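Long-range contacts in putative MCP-type signal transduction protein (Campylobacter jejuni subsp. jejuni serotype O:2, PDB 4WY9), which probably senses chemical stimuli in the periplasm as the tandem-PAS domain of the chemoreceptor Tlp1, which is thought to guide chemotaxis: residues M34-N38 with I183-L187; V105-A109 with K120-A124; D263-I269 with V281-K287. One frame throughout, in Å; residues are numbered along the deposited sequence.

Interaction 1: M34-N38 with I183-L187; sequences MIALN and IGMTL
M185 lies with its extended thioether chain across one turn of segment 34-38, part of helix 8-51, overlapping M34 and N38, which run past it in the opposite direction. The pairing belongs to the PAS-like (Cache) sensor fold, in which the long N-terminal helix packs on the antiparallel sheet. The axes of the short helix and strand segments come within 9.0 Å at 159°, nearly antiparallel, and no hydrogen bond links them. With CG beside the backbone N (chi1 -55°) and the rest of the chain stretched out, M185 presses its methyl tightly on the helix backbone: M185 CE is 3.0 Å from N38 N and 3.2 Å from M34 O. The same methyl makes an apolar contact with L37 CB. M34 O already accepts the helical bond from N38 N, so the methyl meets a carbonyl that has its partner. M34 replies from the other end. A bend at chi3 (57°) turns its CE back to 3.8 Å from M185 CB, while its SD rests 3.9 Å from L187 CB, the two side chains crossing at about a right angle. N38 continues the layer towards V168 and I170 of strand 163-173. Its CB packs on the M185 thioether, with N38 CB 3.4 Å from M185 CE.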
loop_
_atom_site.group_PDB
_atom_site.type_symbol
_atom_site.label_atom_id
_atom_site.label_comp_id
_atom_site.label_asym_id
_atom_site.label_seq_id
_atom_site.Cartn_x
_atom_site.Cartn_y
_atom_site.Cartn_z
ATOM N N MET A 34 -4.962 -2.941 8.067
ATOM C CA MET A 34 -3.965 -1.908 8.332
ATOM C C MET A 34 -4.611 -0.602 8.660
ATOM O O MET A 34 -4.226 0.069 9.639
ATOM C CB MET A 34 -3.082 -1.726 7.131
ATOM C CG MET A 34 -2.196 -2.870 6.850
ATOM S SD MET A 34 -1.197 -2.525 5.411
ATOM C CE MET A 34 -0.400 -1.015 5.938
ATOM N N ILE A 35 -5.616 -0.223 7.885
ATOM C CA ILE A 35 -6.287 1.051 8.074
ATOM C C ILE A 35 -7.003 1.114 9.421
ATOM O O ILE A 35 -6.981 2.150 10.103
ATOM C CB ILE A 35 -7.255 1.318 6.916
ATOM C CG1 ILE A 35 -6.452 1.599 5.652
ATOM C CG2 ILE A 35 -8.173 2.459 7.209
ATOM C CD1 ILE A 35 -7.216 1.454 4.390
ATOM N N ALA A 36 -7.627 0.017 9.836
ATOM C CA ALA A 36 -8.295 0.006 11.127
ATOM C C ALA A 36 -7.293 0.239 12.264
ATOM O O ALA A 36 -7.592 0.936 13.240
ATOM C CB ALA A 36 -9.061 -1.274 11.324
ATOM N N LEU A 37 -6.104 -0.351 12.151
ATOM C CA LEU A 37 -5.097 -0.139 13.186
ATOM C C LEU A 37 -4.650 1.329 13.160
ATOM O O LEU A 37 -4.464 1.962 14.186
ATOM C CB LEU A 37 -3.913 -1.086 13.035
ATOM C CG LEU A 37 -4.155 -2.559 13.281
ATOM C CD1 LEU A 37 -2.830 -3.280 13.255
ATOM C CD2 LEU A 37 -4.843 -2.761 14.597
ATOM N N ASN A 38 -4.400 1.867 11.966
ATOM C CA ASN A 38 -3.923 3.244 11.872
ATOM C C ASN A 38 -4.938 4.179 12.469
ATOM O O ASN A 38 -4.582 5.156 13.129
ATOM C CB ASN A 38 -3.657 3.586 10.416
ATOM C CG ASN A 38 -2.621 4.651 10.191
ATOM O OD1 ASN A 38 -2.034 5.176 11.071
ATOM N ND2 ASN A 38 -2.464 4.965 8.950
ATOM N N ILE A 183 0.729 9.836 11.721
ATOM C CA ILE A 183 0.976 8.438 12.063
ATOM C C ILE A 183 0.668 7.607 10.818
ATOM O O ILE A 183 -0.415 7.736 10.224
ATOM C CB ILE A 183 0.161 7.984 13.301
ATOM C CG1 ILE A 183 0.482 6.554 13.706
ATOM C CG2 ILE A 183 -1.352 8.169 13.081
ATOM C CD1 ILE A 183 1.795 6.370 14.372
ATOM N N GLY A 184 1.611 6.801 10.381
ATOM C CA GLY A 184 1.423 6.034 9.180
ATOM C C GLY A 184 2.050 4.669 9.210
ATOM O O GLY A 184 2.772 4.308 10.148
ATOM N N MET A 185 1.782 3.916 8.152
ATOM C CA MET A 185 2.252 2.572 7.988
ATOM C C MET A 185 2.722 2.326 6.557
ATOM O O MET A 185 2.165 2.928 5.625
ATOM C CB MET A 185 1.157 1.554 8.301
ATOM C CG MET A 185 0.537 1.707 9.652
ATOM S SD MET A 185 -1.033 0.845 9.602
ATOM C CE MET A 185 -1.602 0.969 11.235
ATOM N N THR A 186 3.672 1.425 6.404
ATOM C CA THR A 186 4.177 1.015 5.112
ATOM C C THR A 186 3.921 -0.448 4.897
ATOM O O THR A 186 4.327 -1.258 5.727
ATOM C CB THR A 186 5.692 1.286 4.953
ATOM O OG1 THR A 186 5.979 2.635 5.260
ATOM C CG2 THR A 186 6.151 0.966 3.567
ATOM N N LEU A 187 3.291 -0.791 3.765
ATOM C CA LEU A 187 3.141 -2.161 3.312
ATOM C C LEU A 187 4.174 -2.437 2.234
ATOM O O LEU A 187 4.257 -1.698 1.254
ATOM C CB LEU A 187 1.738 -2.398 2.771
ATOM C CG LEU A 187 1.432 -3.726 2.081
ATOM C CD1 LEU A 187 1.571 -4.888 3.010
ATOM C CD2 LEU A 187 0.021 -3.669 1.485
#

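Interaction 2: V105-A109 with K120-A124; sequences VMLYA and KAIQA
L107 and I122 form the apolar centre of this strand pairing, with L107 CD2 3.7 Å from I122 CD1. Setting CG1 of I122 between its backbone N and carbonyl carbon (chi1 60°) swings CD1 back over the leucine branch, while I122 CG2 reaches the methyl of A109. On the other face of the sheet the Y108 ring meets A121, its CE2 3.7 Å from A121 CB, and the Y108 side chain also touches T63 and I66 of helix 59-70.

The backbone shows where the pairing is tight. A109 and K120 form a hydrogen-bonded antiparallel pair, with A109 N to K120 O at 2.9 Å and K120 N to A109 O at 2.8 Å. I122 N gives a nearly straight bond to L107 O (169°), but the return link is made by water: it accepts from L107 N at 2.8 Å and donates to I122 O at 2.7 Å. The backbones part at this water, in keeping with the 121° between segment axes, yet the A124 methyl still returns to V105, its CB 3.7 Å from V105 CB. K120 to Q123 are partly exposed. The K120 chain folds back past A109, its amine bonding to D110 O, and Q123 NE2 bonds to both A124 O and K95 O. This is a beta hairpin at the margin of the antiparallel sheet of the PAS-like sensor domain.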
loop_
_atom_site.group_PDB
_atom_site.type_symbol
_atom_site.label_atom_id
_atom_site.label_comp_id
_atom_site.label_asym_id
_atom_site.label_seq_id
_atom_site.Cartn_x
_atom_site.Cartn_y
_atom_site.Cartn_z
ATOM N N VAL A 105 11.095 11.639 13.768
ATOM C CA VAL A 105 10.350 10.511 13.234
ATOM C C VAL A 105 10.667 9.276 14.074
ATOM O O VAL A 105 11.827 8.874 14.184
ATOM C CB VAL A 105 10.657 10.242 11.737
ATOM C CG1 VAL A 105 9.907 8.994 11.290
ATOM C CG2 VAL A 105 10.341 11.438 10.870
ATOM N N MET A 106 9.649 8.703 14.698
ATOM C CA MET A 106 9.763 7.425 15.367
ATOM C C MET A 106 9.387 6.351 14.372
ATOM O O MET A 106 8.206 6.236 14.023
ATOM C CB MET A 106 8.858 7.360 16.578
ATOM C CG MET A 106 9.114 8.495 17.578
ATOM S SD MET A 106 7.844 8.659 18.872
ATOM C CE MET A 106 8.299 7.354 19.942
ATOM N N LEU A 107 10.369 5.584 13.899
ATOM C CA LEU A 107 10.180 4.590 12.868
ATOM C C LEU A 107 10.426 3.211 13.448
ATOM O O LEU A 107 11.486 2.977 14.045
ATOM C CB LEU A 107 11.123 4.846 11.690
ATOM C CG LEU A 107 11.095 3.872 10.503
ATOM C CD1 LEU A 107 9.724 3.848 9.824
ATOM C CD2 LEU A 107 12.185 4.214 9.515
ATOM N N TYR A 108 9.468 2.291 13.246
ATOM C CA TYR A 108 9.554 0.943 13.768
ATOM C C TYR A 108 9.477 -0.105 12.665
ATOM O O TYR A 108 8.694 0.053 11.723
ATOM C CB TYR A 108 8.432 0.720 14.797
ATOM C CG TYR A 108 8.613 1.573 16.028
ATOM C CD1 TYR A 108 8.145 2.869 16.078
ATOM C CD2 TYR A 108 9.278 1.076 17.153
ATOM C CE1 TYR A 108 8.335 3.640 17.204
ATOM C CE2 TYR A 108 9.476 1.848 18.256
ATOM C CZ TYR A 108 8.992 3.141 18.277
ATOM O OH TYR A 108 9.172 3.940 19.385
ATOM N N ALA A 109 10.281 -1.152 12.784
ATOM C CA ALA A 109 10.246 -2.322 11.949
ATOM C C ALA A 109 9.982 -3.559 12.806
ATOM O O ALA A 109 10.036 -3.506 14.030
ATOM C CB ALA A 109 11.567 -2.499 11.204
ATOM N N LYS A 120 10.526 -2.926 16.707
ATOM C CA LYS A 120 11.663 -2.236 17.302
ATOM C C LYS A 120 11.969 -0.979 16.535
ATOM O O LYS A 120 11.748 -0.905 15.321
ATOM C CB LYS A 120 12.922 -3.124 17.277
ATOM C CG LYS A 120 13.243 -3.639 15.877
ATOM C CD LYS A 120 14.740 -3.954 15.735
ATOM C CE LYS A 120 15.042 -4.722 14.456
ATOM N NZ LYS A 120 14.168 -4.306 13.333
ATOM N N ALA A 121 12.455 0.030 17.248
ATOM C CA ALA A 121 12.833 1.289 16.604
ATOM C C ALA A 121 14.066 1.056 15.728
ATOM O O ALA A 121 14.998 0.340 16.105
ATOM C CB ALA A 121 13.113 2.370 17.622
ATOM N N ILE A 122 14.042 1.673 14.547
ATOM C CA ILE A 122 15.197 1.702 13.663
ATOM C C ILE A 122 15.480 3.125 13.281
ATOM O O ILE A 122 14.672 4.025 13.554
ATOM C CB ILE A 122 14.942 0.870 12.383
ATOM C CG1 ILE A 122 13.736 1.413 11.592
ATOM C CG2 ILE A 122 14.742 -0.601 12.724
ATOM C CD1 ILE A 122 13.658 0.917 10.167
ATOM N N GLN A 123 16.631 3.357 12.660
ATOM C CA GLN A 123 17.021 4.716 12.325
ATOM C C GLN A 123 16.017 5.357 11.379
ATOM O O GLN A 123 15.782 4.841 10.287
ATOM C CB GLN A 123 18.415 4.759 11.717
ATOM C CG GLN A 123 18.880 6.153 11.341
ATOM C CD GLN A 123 18.997 7.051 12.534
ATOM O OE1 GLN A 123 19.768 6.774 13.452
ATOM N NE2 GLN A 123 18.254 8.126 12.520
ATOM N N ALA A 124 15.440 6.498 11.791
ATOM C CA ALA A 124 14.523 7.242 10.941
ATOM C C ALA A 124 15.210 7.999 9.845
ATOM O O ALA A 124 16.378 8.367 9.966
ATOM C CB ALA A 124 13.691 8.170 11.734
HETATM O O HOH W 1 13.012 5.762 14.885
#

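Interaction 3: D263-I269 with V281-K287; sequences DDSYAAI and VLVTAPK
The Y266 ring carries the aliphatic chain of K287 over one face, the two side chains crossing at about a right angle. K287 CG stands 4.0 Å from the Y266 ring centroid and 23° off the normal, a CH-pi contact displaced toward the rim. The amine is farther out, so any cation-pi attraction is weak. The ring's hydroxyl bonds to T9 OG1 on helix 8-51. Extended beyond CG, the lysine carries NZ past the tyrosine to D264, where a 3.0 Å salt bridge from K287 NZ to D264 OD1 arrives from above the carboxylate plane. A water bridges the same two groups, donating to D264 OD2 and accepting from K287 NZ. K287 is also gripped by its backbone, for K287 N meets D264 O at 2.8 Å in a nearly straight bond (174°).

Behind this clasp runs a regular antiparallel ladder. Y266 and A285 exchange two hydrogen bonds (Y266 N to A285 O and A285 N to Y266 O, both 2.9 Å), and A268 and V283 exchange two more. Between them, A267 and T284 form a non-hydrogen-bonded pair, with A267 CA 3.3 Å from V283 O in a CA-H...O contact. At the far end I269 CD1 packs 3.6 Å from L282 CB. On the face of T284, away from the Y266 ring, a second water joins S265 OG to T284 OG1, which also has L208 N as partner.

The two strands form a beta hairpin in the middle of the five-stranded antiparallel sheet, between strands 253-258 and 209-213. Y266, A268 and V283 face L16 and T20 of helix 8-51, and P286 is the N-cap of the helix starting at K287.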
loop_
_atom_site.group_PDB
_atom_site.type_symbol
_atom_site.label_atom_id
_atom_site.label_comp_id
_atom_site.label_asym_id
_atom_site.label_seq_id
_atom_site.Cartn_x
_atom_site.Cartn_y
_atom_site.Cartn_z
ATOM N N ASP A 263 1.327 -11.520 -25.837
ATOM C CA ASP A 263 0.404 -12.632 -25.819
ATOM C C ASP A 263 -1.049 -12.169 -25.931
ATOM O O ASP A 263 -1.568 -11.444 -25.071
ATOM C CB ASP A 263 0.530 -13.461 -24.536
ATOM C CG ASP A 263 1.783 -14.320 -24.483
ATOM O OD1 ASP A 263 2.482 -14.466 -25.498
ATOM O OD2 ASP A 263 2.035 -14.909 -23.417
ATOM N N ASP A 264 -1.738 -12.684 -26.941
ATOM C CA ASP A 264 -3.161 -12.487 -27.104
ATOM C C ASP A 264 -3.888 -13.311 -26.035
ATOM O O ASP A 264 -3.743 -14.538 -25.995
ATOM C CB ASP A 264 -3.571 -12.904 -28.514
ATOM C CG ASP A 264 -4.970 -12.486 -28.876
ATOM O OD1 ASP A 264 -5.713 -12.027 -28.018
ATOM O OD2 ASP A 264 -5.295 -12.605 -30.065
ATOM N N SER A 265 -4.648 -12.651 -25.170
ATOM C CA SER A 265 -5.100 -13.238 -23.934
ATOM C C SER A 265 -6.564 -12.964 -23.631
ATOM O O SER A 265 -7.172 -12.054 -24.212
ATOM C CB SER A 265 -4.256 -12.721 -22.752
ATOM O OG SER A 265 -2.850 -12.870 -22.998
ATOM N N TYR A 266 -7.110 -13.735 -22.690
ATOM C CA TYR A 266 -8.265 -13.316 -21.922
ATOM C C TYR A 266 -7.746 -12.631 -20.668
ATOM O O TYR A 266 -6.758 -13.076 -20.079
ATOM C CB TYR A 266 -9.164 -14.495 -21.557
ATOM C CG TYR A 266 -9.717 -15.216 -22.767
ATOM C CD1 TYR A 266 -10.655 -14.615 -23.570
ATOM C CD2 TYR A 266 -9.313 -16.510 -23.075
ATOM C CE1 TYR A 266 -11.161 -15.256 -24.702
ATOM C CE2 TYR A 266 -9.809 -17.153 -24.178
ATOM C CZ TYR A 266 -10.743 -16.535 -24.987
ATOM O OH TYR A 266 -11.229 -17.196 -26.088
ATOM N N ALA A 267 -8.399 -11.559 -20.241
ATOM C CA ALA A 267 -7.993 -10.835 -19.028
ATOM C C ALA A 267 -9.191 -10.508 -18.196
ATOM O O ALA A 267 -10.162 -9.954 -18.721
ATOM C CB ALA A 267 -7.244 -9.562 -19.364
ATOM N N ALA A 268 -9.115 -10.763 -16.899
ATOM C CA ALA A 268 -10.139 -10.329 -15.991
ATOM C C ALA A 268 -9.630 -9.208 -15.107
ATOM O O ALA A 268 -8.449 -9.201 -14.709
ATOM C CB ALA A 268 -10.639 -11.461 -15.136
ATOM N N ILE A 269 -10.525 -8.289 -14.783
ATOM C CA ILE A 269 -10.271 -7.192 -13.858
ATOM C C ILE A 269 -11.256 -7.290 -12.723
ATOM O O ILE A 269 -12.452 -7.457 -12.958
ATOM C CB ILE A 269 -10.422 -5.790 -14.529
ATOM C CG1 ILE A 269 -9.429 -5.647 -15.669
ATOM C CG2 ILE A 269 -10.293 -4.643 -13.555
ATOM C CD1 ILE A 269 -8.073 -5.659 -15.240
ATOM N N VAL A 281 -7.078 -5.892 -9.390
ATOM C CA VAL A 281 -6.332 -7.068 -9.726
ATOM C C VAL A 281 -6.640 -7.417 -11.166
ATOM O O VAL A 281 -7.808 -7.464 -11.558
ATOM C CB VAL A 281 -6.630 -8.273 -8.800
ATOM C CG1 VAL A 281 -5.860 -9.499 -9.238
ATOM C CG2 VAL A 281 -6.302 -7.908 -7.367
ATOM N N LEU A 282 -5.593 -7.644 -11.948
ATOM C CA LEU A 282 -5.650 -8.058 -13.349
ATOM C C LEU A 282 -5.044 -9.434 -13.421
ATOM O O LEU A 282 -3.922 -9.659 -12.977
ATOM C CB LEU A 282 -4.875 -7.059 -14.218
ATOM C CG LEU A 282 -4.754 -7.253 -15.735
ATOM C CD1 LEU A 282 -4.377 -5.965 -16.436
ATOM C CD2 LEU A 282 -3.713 -8.299 -16.049
ATOM N N VAL A 283 -5.748 -10.383 -14.036
ATOM C CA VAL A 283 -5.211 -11.709 -14.267
ATOM C C VAL A 283 -5.477 -12.114 -15.706
ATOM O O VAL A 283 -6.606 -11.955 -16.202
ATOM C CB VAL A 283 -5.777 -12.777 -13.299
ATOM C CG1 VAL A 283 -5.191 -14.144 -13.604
ATOM C CG2 VAL A 283 -5.465 -12.402 -11.873
ATOM N N THR A 284 -4.455 -12.629 -16.375
ATOM C CA THR A 284 -4.570 -13.040 -17.758
ATOM C C THR A 284 -4.391 -14.532 -17.955
ATOM O O THR A 284 -3.798 -15.242 -17.118
ATOM C CB THR A 284 -3.551 -12.348 -18.626
ATOM O OG1 THR A 284 -2.257 -12.878 -18.356
ATOM C CG2 THR A 284 -3.569 -10.855 -18.433
ATOM N N ALA A 285 -4.902 -15.005 -19.096
ATOM C CA ALA A 285 -4.663 -16.348 -19.624
ATOM C C ALA A 285 -4.427 -16.216 -21.118
ATOM O O ALA A 285 -5.345 -15.861 -21.845
ATOM C CB ALA A 285 -5.838 -17.272 -19.340
ATOM N N PRO A 286 -3.180 -16.460 -21.589
ATOM C CA PRO A 286 -2.969 -16.465 -23.060
ATOM C C PRO A 286 -3.926 -17.421 -23.730
ATOM O O PRO A 286 -4.093 -18.557 -23.270
ATOM C CB PRO A 286 -1.511 -16.908 -23.217
ATOM C CG PRO A 286 -0.880 -16.466 -21.936
ATOM C CD PRO A 286 -1.919 -16.706 -20.876
ATOM N N LYS A 287 -4.532 -16.992 -24.832
ATOM C CA LYS A 287 -5.535 -17.841 -25.499
ATOM C C LYS A 287 -4.928 -19.135 -25.960
ATOM O O LYS A 287 -5.533 -20.207 -25.877
ATOM C CB LYS A 287 -6.198 -17.094 -26.640
ATOM C CG LYS A 287 -7.037 -15.924 -26.203
ATOM C CD LYS A 287 -7.548 -15.077 -27.312
ATOM C CE LYS A 287 -8.302 -13.882 -26.871
ATOM N NZ LYS A 287 -8.594 -12.914 -27.883
HETATM O O HOH W 2 -7.881 -12.975 -30.797
HETATM O O HOH W 3 -1.120 -12.728 -20.756
#

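Helix 8-51 ties the ends of the structure together: interaction 1 packs one of its turns on strand 179-188, and the sheet of interaction 3 leans on the same helix nearer its start, their centres about 32 Å apart. Interaction 2 reaches the same sheet as interaction 1, with centres about 15 Å apart, and is nested in the chain loop that interaction 1 closes. Chemistry follows position. Interaction 1 is buried and rests on methionine thioethers and aliphatic carbons, including CB of N38, with no hydrogen bond across it. Interaction 2, partly buried, has a short ladder completed by water. Interaction 3 pairs a buried ladder with a charged, water-bridged end, about 41 Å between centres from interaction 2.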